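Side-chain contacts in hypothetical sensory transduction histidine kinase (Methanosarcina mazei, PDB 3LI9), which is probably a membrane-bound histidine kinase that autophosphorylates on histidine, the chain here being its extracellular double-PDC (dCache) sensor domain: residues 63-68 and 73-78; 104-109 and 115-120; 224-229 and 251-256. All coordinates share one frame; numbering follows the deposited sequence.

Contact 1: residues 63-68 and 73-78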
ATOM      1  N   LYS A  63      -5.822  12.690 -14.440  1.00 11.15           N
ATOM      2  CA  LYS A  63      -5.371  13.949 -13.802  1.00 11.78           C
ATOM      3  C   LYS A  63      -6.422  14.498 -12.866  1.00 11.47           C
ATOM      4  O   LYS A  63      -6.085  14.956 -11.747  1.00 11.35           O
ATOM      5  CB  LYS A  63      -5.039  14.993 -14.865  1.00 12.07           C
ATOM      6  CG  LYS A  63      -4.419  16.273 -14.275  1.00 15.03           C
ATOM      7  CD  LYS A  63      -3.922  17.267 -15.342  1.00 21.96           C
ATOM      8  CE  LYS A  63      -2.853  16.633 -16.186  1.00 27.99           C
ATOM      9  NZ  LYS A  63      -2.593  17.502 -17.379  1.00 31.83           N
ATOM     10  N   ARG A  64      -7.687  14.398 -13.289  1.00 10.43           N
ATOM     11  CA  ARG A  64      -8.797  14.859 -12.417  1.00 12.78           C
ATOM     12  C   ARG A  64      -8.864  13.997 -11.146  1.00 12.27           C
ATOM     13  O   ARG A  64      -9.045  14.507 -10.035  1.00 12.22           O
ATOM     14  CB  ARG A  64     -10.125  14.904 -13.199  1.00 11.77           C
ATOM     15  CG  ARG A  64     -11.309  15.374 -12.358  1.00 12.24           C
ATOM     16  CD  ARG A  64     -11.038  16.867 -12.000  1.00 13.25           C
ATOM     17  NE  ARG A  64     -12.267  17.495 -11.381  1.00 12.72           N
ATOM     18  CZ  ARG A  64     -13.253  18.030 -12.130  1.00 14.73           C
ATOM     19  NH1 ARG A  64     -13.183  18.030 -13.421  1.00 17.46           N
ATOM     20  NH2 ARG A  64     -14.277  18.635 -11.524  1.00 17.56           N
ATOM     21  N   ILE A  65      -8.745  12.666 -11.310  1.00 11.42           N
ATOM     22  CA  ILE A  65      -8.851  11.796 -10.137  1.00  9.94           C
ATOM     23  C   ILE A  65      -7.674  12.135  -9.193  1.00 10.90           C
ATOM     24  O   ILE A  65      -7.829  12.145  -7.975  1.00 11.52           O
ATOM     25  CB  ILE A  65      -8.774  10.319 -10.614  1.00 10.82           C
ATOM     26  CG1 ILE A  65     -10.074   9.957 -11.345  1.00 10.62           C
ATOM     27  CG2 ILE A  65      -8.572   9.351  -9.371  1.00 10.63           C
ATOM     28  CD1 ILE A  65     -10.038   8.567 -11.981  1.00 12.81           C
ATOM     29  N   LEU A  66      -6.468  12.395  -9.700  1.00 11.61           N
ATOM     30  CA  LEU A  66      -5.353  12.759  -8.817  1.00 10.20           C
ATOM     31  C   LEU A  66      -5.653  14.066  -8.063  1.00 11.46           C
ATOM     32  O   LEU A  66      -5.518  14.126  -6.856  1.00 12.12           O
ATOM     33  CB  LEU A  66      -4.065  12.891  -9.658  1.00 11.74           C
ATOM     34  CG  LEU A  66      -2.881  13.433  -8.845  1.00 11.28           C
ATOM     35  CD1 LEU A  66      -2.507  12.312  -7.831  1.00 14.40           C
ATOM     36  CD2 LEU A  66      -1.732  13.648  -9.812  1.00 13.26           C
ATOM     37  N   ASN A  67      -6.128  15.041  -8.806  1.00 11.02           N
ATOM     38  CA  ASN A  67      -6.401  16.395  -8.226  1.00 12.50           C
ATOM     39  C   ASN A  67      -7.503  16.365  -7.203  1.00 14.73           C
ATOM     40  O   ASN A  67      -7.447  17.211  -6.238  1.00 14.25           O
ATOM     41  CB  ASN A  67      -6.632  17.431  -9.333  1.00 13.85           C
ATOM     42  CG  ASN A  67      -5.280  17.856  -9.967  1.00 17.37           C
ATOM     43  OD1 ASN A  67      -4.205  17.894  -9.266  1.00 24.06           O
ATOM     44  ND2 ASN A  67      -5.316  18.212 -11.232  1.00 20.09           N
ATOM     45  N   GLU A  68      -8.480  15.470  -7.337  1.00 10.42           N
ATOM     46  CA  GLU A  68      -9.610  15.418  -6.412  1.00 13.20           C
ATOM     47  C   GLU A  68      -9.321  14.505  -5.200  1.00 13.11           C
ATOM     48  O   GLU A  68     -10.181  14.339  -4.347  1.00 14.62           O
ATOM     49  CB  GLU A  68     -10.846  14.845  -7.147  1.00 13.22           C
ATOM     50  CG  GLU A  68     -11.425  15.793  -8.262  1.00 15.75           C
ATOM     51  CD  GLU A  68     -11.994  17.079  -7.760  1.00 26.33           C
ATOM     52  OE1 GLU A  68     -12.210  17.252  -6.534  1.00 24.09           O
ATOM     53  OE2 GLU A  68     -12.207  17.959  -8.591  1.00 24.05           O
ATOM     54  N   ILE A  73      -0.639  10.391  -4.746  1.00  9.56           N
ATOM     55  CA  ILE A  73       0.419  11.118  -5.383  1.00 10.35           C
ATOM     56  C   ILE A  73       0.585  10.744  -6.887  1.00 11.52           C
ATOM     57  O   ILE A  73       1.298  11.407  -7.608  1.00 12.36           O
ATOM     58  CB  ILE A  73       1.762  10.913  -4.607  1.00 11.10           C
ATOM     59  CG1 ILE A  73       2.772  11.991  -4.974  1.00 13.42           C
ATOM     60  CG2 ILE A  73       2.348   9.473  -4.860  1.00 12.38           C
ATOM     61  CD1 ILE A  73       3.938  12.102  -3.891  1.00 17.37           C
ATOM     62  N   GLY A  74      -0.079   9.682  -7.309  1.00 11.00           N
ATOM     63  CA  GLY A  74      -0.019   9.286  -8.680  1.00 11.29           C
ATOM     64  C   GLY A  74      -1.298   8.541  -9.038  1.00  8.76           C
ATOM     65  O   GLY A  74      -1.895   7.840  -8.223  1.00 10.86           O
ATOM     66  N   VAL A  75      -1.689   8.678 -10.290  1.00 10.36           N
ATOM     67  CA  VAL A  75      -2.789   7.876 -10.846  1.00  9.53           C
ATOM     68  C   VAL A  75      -2.328   7.527 -12.269  1.00 10.11           C
ATOM     69  O   VAL A  75      -1.746   8.347 -12.995  1.00 11.70           O
ATOM     70  CB  VAL A  75      -4.124   8.688 -10.966  1.00 10.27           C
ATOM     71  CG1 VAL A  75      -5.315   7.809 -11.576  1.00 11.61           C
ATOM     72  CG2 VAL A  75      -4.551   9.222  -9.603  1.00 10.52           C
ATOM     73  N   TYR A  76      -2.571   6.260 -12.637  1.00 11.35           N
ATOM     74  CA  TYR A  76      -1.981   5.817 -13.895  1.00 11.56           C
ATOM     75  C   TYR A  76      -2.784   4.738 -14.590  1.00 11.32           C
ATOM     76  O   TYR A  76      -3.584   4.022 -13.971  1.00 10.72           O
ATOM     77  CB  TYR A  76      -0.531   5.403 -13.700  1.00 12.53           C
ATOM     78  CG  TYR A  76      -0.303   4.374 -12.590  1.00 12.50           C
ATOM     79  CD1 TYR A  76      -0.397   3.033 -12.865  1.00 15.95           C
ATOM     80  CD2 TYR A  76      -0.123   4.789 -11.248  1.00 17.08           C
ATOM     81  CE1 TYR A  76      -0.208   2.050 -11.847  1.00 18.93           C
ATOM     82  CE2 TYR A  76       0.047   3.857 -10.250  1.00 17.77           C
ATOM     83  CZ  TYR A  76       0.011   2.506 -10.552  1.00 20.47           C
ATOM     84  OH  TYR A  76       0.210   1.630  -9.518  1.00 26.25           O
ATOM     85  N   LEU A  77      -2.482   4.566 -15.900  1.00 11.92           N
ATOM     86  CA  LEU A  77      -3.048   3.472 -16.666  1.00 10.88           C
ATOM     87  C   LEU A  77      -1.827   2.861 -17.409  1.00 11.59           C
ATOM     88  O   LEU A  77      -0.859   3.600 -17.770  1.00 12.08           O
ATOM     89  CB  LEU A  77      -3.984   4.053 -17.745  1.00 12.47           C
ATOM     90  CG  LEU A  77      -5.234   4.722 -17.146  1.00  8.75           C
ATOM     91  CD1 LEU A  77      -5.962   5.487 -18.295  1.00 13.23           C
ATOM     92  CD2 LEU A  77      -6.170   3.688 -16.528  1.00 12.91           C
ATOM     93  N   GLY A  78      -1.821   1.533 -17.578  1.00 11.94           N
ATOM     94  CA  GLY A  78      -0.733   0.946 -18.381  1.00 12.89           C
ATOM     95  C   GLY A  78      -1.403  -0.163 -19.218  1.00 14.37           C
ATOM     96  O   GLY A  78      -2.070  -0.996 -18.683  1.00 14.90           O
TER

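Contact 2: residues 104-109 and 115-120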
ATOM      1  N   VAL A 104       0.739   4.264 -21.491  1.00 12.95           N
ATOM      2  CA  VAL A 104       1.275   3.997 -20.150  1.00 14.01           C
ATOM      3  C   VAL A 104       1.418   5.307 -19.334  1.00 12.75           C
ATOM      4  O   VAL A 104       2.463   5.555 -18.715  1.00 12.60           O
ATOM      5  CB  VAL A 104       2.626   3.214 -20.215  1.00 16.39           C
ATOM      6  CG1 VAL A 104       2.360   1.687 -20.614  1.00 15.28           C
ATOM      7  CG2 VAL A 104       3.627   3.910 -21.154  1.00 15.43           C
ATOM      8  N   PRO A 105       0.378   6.147 -19.340  1.00 11.47           N
ATOM      9  CA  PRO A 105       0.548   7.476 -18.690  1.00 12.73           C
ATOM     10  C   PRO A 105       0.601   7.379 -17.143  1.00 12.73           C
ATOM     11  O   PRO A 105      -0.289   6.771 -16.526  1.00 14.18           O
ATOM     12  CB  PRO A 105      -0.659   8.272 -19.189  1.00 12.73           C
ATOM     13  CG  PRO A 105      -1.786   7.155 -19.351  1.00 12.65           C
ATOM     14  CD  PRO A 105      -0.979   5.951 -19.897  1.00 11.70           C
ATOM     15  N   TYR A 106       1.613   8.026 -16.548  1.00 13.15           N
ATOM     16  CA  TYR A 106       1.754   8.070 -15.069  1.00 13.59           C
ATOM     17  C   TYR A 106       1.581   9.535 -14.694  1.00 12.77           C
ATOM     18  O   TYR A 106       2.500  10.350 -14.889  1.00 13.35           O
ATOM     19  CB  TYR A 106       3.141   7.542 -14.665  1.00 13.29           C
ATOM     20  CG  TYR A 106       3.412   7.637 -13.176  1.00 15.50           C
ATOM     21  CD1 TYR A 106       2.498   7.156 -12.281  1.00 15.49           C
ATOM     22  CD2 TYR A 106       4.610   8.174 -12.688  1.00 16.57           C
ATOM     23  CE1 TYR A 106       2.750   7.197 -10.853  1.00 15.87           C
ATOM     24  CE2 TYR A 106       4.847   8.223 -11.318  1.00 19.20           C
ATOM     25  CZ  TYR A 106       3.926   7.690 -10.426  1.00 16.79           C
ATOM     26  OH  TYR A 106       4.114   7.767  -9.071  1.00 18.58           O
ATOM     27  N   CYS A 107       0.385   9.897 -14.230  1.00 12.19           N
ATOM     28  CA  CYS A 107       0.068  11.289 -13.873  1.00 12.22           C
ATOM     29  C   CYS A 107       0.391  11.419 -12.387  1.00 11.78           C
ATOM     30  O   CYS A 107      -0.175  10.702 -11.576  1.00 12.43           O
ATOM     31  CB  CYS A 107      -1.401  11.539 -14.183  1.00 11.64           C
ATOM     32  SG  CYS A 107      -1.832  13.234 -13.676  1.00 16.34           S
ATOM     33  N   ASN A 108       1.347  12.283 -12.057  1.00 12.39           N
ATOM     34  CA  ASN A 108       1.843  12.335 -10.660  1.00 11.43           C
ATOM     35  C   ASN A 108       2.288  13.691 -10.215  1.00 13.12           C
ATOM     36  O   ASN A 108       2.558  14.565 -11.030  1.00 12.93           O
ATOM     37  CB  ASN A 108       3.004  11.326 -10.488  1.00 13.28           C
ATOM     38  CG  ASN A 108       4.254  11.768 -11.237  1.00 17.14           C
ATOM     39  OD1 ASN A 108       4.458  11.474 -12.475  1.00 20.92           O
ATOM     40  ND2 ASN A 108       5.054  12.529 -10.568  1.00 13.38           N
ATOM     41  N   LYS A 109       2.388  13.844  -8.913  1.00 14.43           N
ATOM     42  CA  LYS A 109       3.048  15.023  -8.343  1.00 15.76           C
ATOM     43  C   LYS A 109       4.246  14.691  -7.454  1.00 17.91           C
ATOM     44  O   LYS A 109       4.534  15.434  -6.470  1.00 18.01           O
ATOM     45  CB  LYS A 109       1.983  15.890  -7.635  1.00 18.25           C
ATOM     46  CG  LYS A 109       1.247  15.198  -6.617  1.00 19.50           C
ATOM     47  CD  LYS A 109       0.152  16.133  -5.948  1.00 27.65           C
ATOM     48  CE  LYS A 109      -0.980  16.470  -6.860  1.00 32.14           C
ATOM     49  NZ  LYS A 109      -2.111  16.992  -5.962  1.00 36.12           N
ATOM     50  N   ILE A 115       2.552  16.328 -13.382  1.00 14.71           N
ATOM     51  CA  ILE A 115       3.060  16.047 -14.718  1.00 16.56           C
ATOM     52  C   ILE A 115       2.598  14.669 -15.190  1.00 16.11           C
ATOM     53  O   ILE A 115       2.105  13.870 -14.377  1.00 16.19           O
ATOM     54  CB  ILE A 115       4.585  16.142 -14.846  1.00 17.64           C
ATOM     55  CG1 ILE A 115       5.304  15.095 -14.101  1.00 21.13           C
ATOM     56  CG2 ILE A 115       5.077  17.638 -14.530  1.00 20.22           C
ATOM     57  CD1 ILE A 115       6.797  14.982 -14.606  1.00 27.10           C
ATOM     58  N   ILE A 116       2.694  14.418 -16.518  1.00 15.91           N
ATOM     59  CA  ILE A 116       2.383  13.050 -16.975  1.00 14.68           C
ATOM     60  C   ILE A 116       3.582  12.567 -17.710  1.00 14.65           C
ATOM     61  O   ILE A 116       4.043  13.245 -18.646  1.00 15.67           O
ATOM     62  CB  ILE A 116       1.126  12.968 -17.892  1.00 13.01           C
ATOM     63  CG1 ILE A 116      -0.090  13.490 -17.098  1.00 14.46           C
ATOM     64  CG2 ILE A 116       1.011  11.513 -18.370  1.00 15.63           C
ATOM     65  CD1 ILE A 116      -1.404  13.487 -17.887  1.00 18.81           C
ATOM     66  N   GLU A 117       4.114  11.437 -17.280  1.00 14.10           N
ATOM     67  CA  GLU A 117       5.304  10.821 -17.938  1.00 16.07           C
ATOM     68  C   GLU A 117       4.996   9.349 -18.124  1.00 14.36           C
ATOM     69  O   GLU A 117       4.136   8.830 -17.446  1.00 14.83           O
ATOM     70  CB  GLU A 117       6.583  11.008 -17.080  1.00 19.67           C
ATOM     71  CG  GLU A 117       6.508  10.584 -15.639  1.00 25.90           C
ATOM     72  CD  GLU A 117       7.529  11.421 -14.770  1.00 31.36           C
ATOM     73  OE1 GLU A 117       7.197  11.614 -13.579  1.00 27.28           O
ATOM     74  OE2 GLU A 117       8.635  11.920 -15.290  1.00 33.45           O
ATOM     75  N   PRO A 118       5.707   8.632 -19.006  1.00 15.29           N
ATOM     76  CA  PRO A 118       5.393   7.173 -19.065  1.00 14.44           C
ATOM     77  C   PRO A 118       5.794   6.359 -17.801  1.00 14.93           C
ATOM     78  O   PRO A 118       6.812   6.662 -17.159  1.00 16.16           O
ATOM     79  CB  PRO A 118       6.276   6.677 -20.249  1.00 15.24           C
ATOM     80  CG  PRO A 118       7.376   7.758 -20.462  1.00 18.00           C
ATOM     81  CD  PRO A 118       6.862   9.062 -19.840  1.00 16.60           C
ATOM     82  N   LEU A 119       5.026   5.342 -17.501  1.00 13.89           N
ATOM     83  CA  LEU A 119       5.380   4.346 -16.506  1.00 15.51           C
ATOM     84  C   LEU A 119       6.684   3.695 -17.022  1.00 17.14           C
ATOM     85  O   LEU A 119       6.934   3.694 -18.239  1.00 16.94           O
ATOM     86  CB  LEU A 119       4.336   3.230 -16.488  1.00 15.52           C
ATOM     87  CG  LEU A 119       2.999   3.693 -15.859  1.00 13.94           C
ATOM     88  CD1 LEU A 119       1.932   2.625 -16.219  1.00 15.51           C
ATOM     89  CD2 LEU A 119       3.174   3.819 -14.287  1.00 16.38           C
ATOM     90  N   VAL A 120       7.448   3.149 -16.072  1.00 21.06           N
ATOM     91  CA  VAL A 120       8.714   2.413 -16.396  1.00 25.55           C
ATOM     92  C   VAL A 120       8.584   1.028 -15.755  1.00 25.46           C
ATOM     93  O   VAL A 120       7.829   0.830 -14.747  1.00 25.57           O
ATOM     94  CB  VAL A 120      10.034   3.208 -15.987  1.00 26.81           C
ATOM     95  CG1 VAL A 120      11.239   2.448 -16.420  1.00 31.99           C
ATOM     96  CG2 VAL A 120      10.131   4.502 -16.742  1.00 26.70           C
TER

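Contact 3: residues 224-229 and 251-256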
ATOM      1  N   LYS A 224       9.576 -13.155  15.515  1.00 21.80           N
ATOM      2  CA  LYS A 224       9.472 -13.993  14.327  1.00 22.48           C
ATOM      3  C   LYS A 224       8.108 -14.744  14.190  1.00 21.75           C
ATOM      4  O   LYS A 224       7.579 -14.899  13.066  1.00 22.97           O
ATOM      5  CB  LYS A 224      10.633 -15.019  14.303  1.00 23.13           C
ATOM      6  CG  LYS A 224      11.944 -14.358  13.938  1.00 26.21           C
ATOM      7  CD  LYS A 224      13.079 -15.444  13.908  1.00 31.94           C
ATOM      8  CE  LYS A 224      14.376 -14.823  14.252  1.00 34.55           C
ATOM      9  NZ  LYS A 224      14.608 -13.802  13.190  1.00 36.52           N
ATOM     10  N   ASN A 225       7.585 -15.244  15.295  1.00 21.79           N
ATOM     11  CA  ASN A 225       6.231 -15.903  15.330  1.00 20.96           C
ATOM     12  C   ASN A 225       5.085 -14.921  14.990  1.00 20.90           C
ATOM     13  O   ASN A 225       4.189 -15.247  14.180  1.00 21.96           O
ATOM     14  CB  ASN A 225       5.959 -16.584  16.650  1.00 22.80           C
ATOM     15  CG  ASN A 225       6.899 -17.782  16.860  1.00 22.51           C
ATOM     16  OD1 ASN A 225       7.443 -18.321  15.878  1.00 24.50           O
ATOM     17  ND2 ASN A 225       7.079 -18.173  18.085  1.00 24.51           N
ATOM     18  N   ALA A 226       5.221 -13.707  15.507  1.00 18.33           N
ATOM     19  CA  ALA A 226       4.220 -12.646  15.200  1.00 18.77           C
ATOM     20  C   ALA A 226       4.292 -12.389  13.711  1.00 17.66           C
ATOM     21  O   ALA A 226       3.265 -12.254  13.071  1.00 16.58           O
ATOM     22  CB  ALA A 226       4.457 -11.345  16.067  1.00 16.46           C
ATOM     23  N   ALA A 227       5.498 -12.277  13.170  1.00 17.18           N
ATOM     24  CA  ALA A 227       5.652 -11.885  11.803  1.00 17.43           C
ATOM     25  C   ALA A 227       5.059 -12.965  10.891  1.00 18.66           C
ATOM     26  O   ALA A 227       4.396 -12.682   9.890  1.00 17.31           O
ATOM     27  CB  ALA A 227       7.112 -11.551  11.468  1.00 18.40           C
ATOM     28  N   SER A 228       5.200 -14.235  11.311  1.00 19.71           N
ATOM     29  CA  SER A 228       4.576 -15.316  10.501  1.00 21.07           C
ATOM     30  C   SER A 228       3.056 -15.210  10.498  1.00 19.47           C
ATOM     31  O   SER A 228       2.444 -15.407   9.450  1.00 20.78           O
ATOM     32  CB  SER A 228       4.912 -16.714  11.075  1.00 23.98           C
ATOM     33  OG  SER A 228       6.279 -16.949  10.892  1.00 32.34           O
ATOM     34  N   ASP A 229       2.478 -14.929  11.652  1.00 18.05           N
ATOM     35  CA  ASP A 229       1.010 -14.704  11.795  1.00 18.37           C
ATOM     36  C   ASP A 229       0.537 -13.519  10.952  1.00 18.29           C
ATOM     37  O   ASP A 229      -0.447 -13.613  10.218  1.00 17.68           O
ATOM     38  CB  ASP A 229       0.656 -14.428  13.219  1.00 18.79           C
ATOM     39  CG  ASP A 229       0.614 -15.745  14.095  1.00 23.52           C
ATOM     40  OD1 ASP A 229       0.856 -16.827  13.519  1.00 25.96           O
ATOM     41  OD2 ASP A 229       0.303 -15.623  15.287  1.00 27.62           O
HETATM   42  N   MSE A 251       3.074  -7.791  22.607  1.00 18.93           N
HETATM   43  CA  MSE A 251       2.818  -7.131  21.309  1.00 18.25           C
HETATM   44  C   MSE A 251       1.481  -7.736  20.856  1.00 17.28           C
HETATM   45  O   MSE A 251       1.415  -8.967  20.568  1.00 17.76           O
HETATM   46  CB  MSE A 251       4.018  -7.426  20.430  1.00 21.04           C
HETATM   47  CG  MSE A 251       3.790  -7.572  18.997  1.00 26.95           C
HETATM   48 SE   MSE A 251       5.517  -7.766  18.080  1.00 38.02          SE
HETATM   49  CE  MSE A 251       6.508  -6.717  19.209  1.00 15.50           C
ATOM     50  N   PHE A 252       0.472  -6.865  20.698  1.00 16.30           N
ATOM     51  CA  PHE A 252      -0.820  -7.248  20.174  1.00 16.29           C
ATOM     52  C   PHE A 252      -0.871  -6.855  18.695  1.00 17.40           C
ATOM     53  O   PHE A 252      -0.504  -5.702  18.362  1.00 19.74           O
ATOM     54  CB  PHE A 252      -1.928  -6.539  20.851  1.00 15.92           C
ATOM     55  CG  PHE A 252      -2.037  -6.818  22.333  1.00 16.65           C
ATOM     56  CD1 PHE A 252      -2.920  -7.801  22.771  1.00 17.07           C
ATOM     57  CD2 PHE A 252      -1.322  -6.035  23.229  1.00 17.92           C
ATOM     58  CE1 PHE A 252      -3.038  -8.030  24.201  1.00 18.12           C
ATOM     59  CE2 PHE A 252      -1.452  -6.222  24.620  1.00 22.05           C
ATOM     60  CZ  PHE A 252      -2.282  -7.231  25.077  1.00 19.16           C
ATOM     61  N   TYR A 253      -1.170  -7.807  17.830  1.00 15.78           N
ATOM     62  CA  TYR A 253      -1.161  -7.445  16.394  1.00 14.85           C
ATOM     63  C   TYR A 253      -2.516  -7.852  15.814  1.00 16.51           C
ATOM     64  O   TYR A 253      -3.049  -8.946  16.108  1.00 14.92           O
ATOM     65  CB  TYR A 253      -0.029  -8.072  15.622  1.00 15.73           C
ATOM     66  CG  TYR A 253       0.170  -9.569  15.898  1.00 14.36           C
ATOM     67  CD1 TYR A 253      -0.446 -10.530  15.113  1.00 15.90           C
ATOM     68  CD2 TYR A 253       0.907  -9.972  17.034  1.00 17.16           C
ATOM     69  CE1 TYR A 253      -0.260 -11.910  15.400  1.00 20.02           C
ATOM     70  CE2 TYR A 253       1.061 -11.334  17.338  1.00 16.73           C
ATOM     71  CZ  TYR A 253       0.512 -12.268  16.553  1.00 19.65           C
ATOM     72  OH  TYR A 253       0.697 -13.612  16.937  1.00 20.67           O
ATOM     73  N   GLU A 254      -3.079  -6.985  14.956  1.00 13.33           N
ATOM     74  CA  GLU A 254      -4.410  -7.295  14.363  1.00 14.41           C
ATOM     75  C   GLU A 254      -4.355  -6.895  12.911  1.00 14.04           C
ATOM     76  O   GLU A 254      -3.784  -5.867  12.538  1.00 13.41           O
ATOM     77  CB  GLU A 254      -5.531  -6.527  15.074  1.00 13.56           C
ATOM     78  CG  GLU A 254      -5.854  -7.066  16.481  1.00 13.71           C
ATOM     79  CD  GLU A 254      -6.475  -8.436  16.415  1.00 20.34           C
ATOM     80  OE1 GLU A 254      -6.969  -8.883  15.375  1.00 19.29           O
ATOM     81  OE2 GLU A 254      -6.442  -9.082  17.473  1.00 20.00           O
ATOM     82  N   PRO A 255      -4.882  -7.762  12.017  1.00 13.98           N
ATOM     83  CA  PRO A 255      -4.733  -7.542  10.599  1.00 13.15           C
ATOM     84  C   PRO A 255      -5.544  -6.394  10.053  1.00 12.51           C
ATOM     85  O   PRO A 255      -6.675  -6.149  10.488  1.00 14.13           O
ATOM     86  CB  PRO A 255      -5.212  -8.862   9.976  1.00 15.35           C
ATOM     87  CG  PRO A 255      -6.109  -9.452  11.000  1.00 15.27           C
ATOM     88  CD  PRO A 255      -5.514  -9.070  12.340  1.00 14.24           C
ATOM     89  N   VAL A 256      -4.926  -5.769   9.061  1.00 13.11           N
ATOM     90  CA  VAL A 256      -5.590  -4.726   8.246  1.00 14.53           C
ATOM     91  C   VAL A 256      -6.068  -5.422   7.025  1.00 15.28           C
ATOM     92  O   VAL A 256      -5.263  -5.851   6.256  1.00 16.23           O
ATOM     93  CB  VAL A 256      -4.519  -3.649   7.925  1.00 12.79           C
ATOM     94  CG1 VAL A 256      -5.065  -2.621   6.912  1.00 17.27           C
ATOM     95  CG2 VAL A 256      -4.180  -2.915   9.243  1.00 15.53           C
TER

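Contact 1: residues 63-68 and 73-78
A chi1 of 173° swings CG of Leu-66 away from the backbone N, and Val-75 turns CG2 opposite its carbonyl carbon; these rotations bring the leucine and the valine together between helix 55-67 and strand 74-79. CG2 of Val-75 rests on CB of Leu-66 at 3.7 Å and is just as close to the backbone N of Leu-66, so this methyl sits against the helix backbone. The CG2 methyl of Ile-65, one residue back, meets the same Val-75 CG2 at 4.0 Å, the two side chains crossing at about a right angle. Leu-66 reaches the start of the strand with its CD1 branch, which lies 3.6 Å from Gly-74 N and touches backbone rather than a side chain. The axes of segments 63-67 and 74-78 run nearly antiparallel, at 157°, as a helix packed on the sheet of a PDC domain. Ile-73 and Gly-74 form a classic beta bulge opposite Asp-170 of strand 162-172, and the leucine methyl abuts it. Only apolar groups and backbone meet across this interface. Leu-43 of the long helix 13-48 touches both Ile-65 and Val-75, while Cys-107 of the next strand touches Leu-66.

Contact 2: residues 104-109 and 115-120
Tyr-106 and Leu-119 meet at about a right angle, CD2 of the leucine lying 3.7 Å from CB of the tyrosine. Val-104 packs on Leu-119 too, with its CG2 3.9 Å from CB of Pro-118. On the sheet face of Cys-107, CG1 of Ile-116 packs on Cys-107 CB at 3.7 Å and CG2 turns back to CB of Pro-105. With CG1 anti to the carbonyl carbon (chi1 -60°) and CG2 anti to the backbone N, one isoleucine spans both neighbours. On the face of Tyr-106, CB of Asn-108 lies over the ring toward its rim, and CG of Glu-117 stands at the ring edge. The backbone sets this register: Tyr-106 and Glu-117 exchange two bonds, Tyr-106 N to Glu-117 O at 2.8 Å and a longer return from Glu-117 N to Tyr-106 O at 3.1 Å. Asn-108 and Ile-115 form a second such pair, and Leu-119 N closes on Val-104 O. Farther out, Tyr-106 OH is hydrogen-bonded to Asp-170, and a bound molecule, probably from the crystallisation liquor, lies beside its side chain. Two antiparallel strands joined by a short loop make a beta hairpin in the sheet of one PDC domain.

Contact 3: residues 224-229 and 251-256
Tyr-253 leans from strand 248-256 onto helix 221-231 and touches Ala-226 and Asp-229 there. From CB, its CG sits between the backbone N and the carbonyl carbon (chi1 46°), which sends the ring toward the helix. Along one side of the ring, CD2 and then CE2 approach CB of Ala-226, CE2 at 3.6 Å; along the other, CE1 lies 3.5 Å from CB of Asp-229. CZ comes within 4.0 Å of CA of Ala-226, while the carbonyl O of Ala-226 stands over one face near the rim. At the tip, OH donates to Asp-229 OD2 at 2.6 Å, a short bond that meets the oxygen on its anti side, 21° out of the carboxylate plane. OD2 lies at the ring edge, in its plane, while the carboxylate as a whole is turned 48° from the ring. Selenomethionine Met-251 adds SE, 4.2 Å from CB of Ala-226. A phenylalanine in place of Tyr-253 would probably keep the packing on Ala-226 but leave Asp-229 OD2 without its hydroxyl donor in this interface. Beyond the pair, Tyr-253 is backbone-bonded to Gly-236 of strand 236-241, and its side chain touches Ser-262 of strand 261-268. The axes of segments 224-229 and 251-256 run nearly parallel, the helix-on-antiparallel-sheet packing of a PDC domain, here with four strands.

Overall arrangement
After helix 13-48 comes helix 55-67, and contact 1 closes the short turn from it to strand 74-79. Contact 2 follows, closing the hairpin of strands 105-108 and 115-118. Contact 3 closes later, over a 21-residue span that includes strand 236-241. The three loops lie in series; none nests in or crosses another. Contacts 1 and 2 are neighbours, centres about 9 Å apart, because strands 74-79 and 105-108 pair in one sheet. Contact 3, its centre about 33 Å from that of contact 1, lies on the opposite side of the chain's centre, where helix 221-231 packs on the four-stranded sheet. The two sheets belong to the two PDC halves of this sensor domain, and helix 13-48 reaches both.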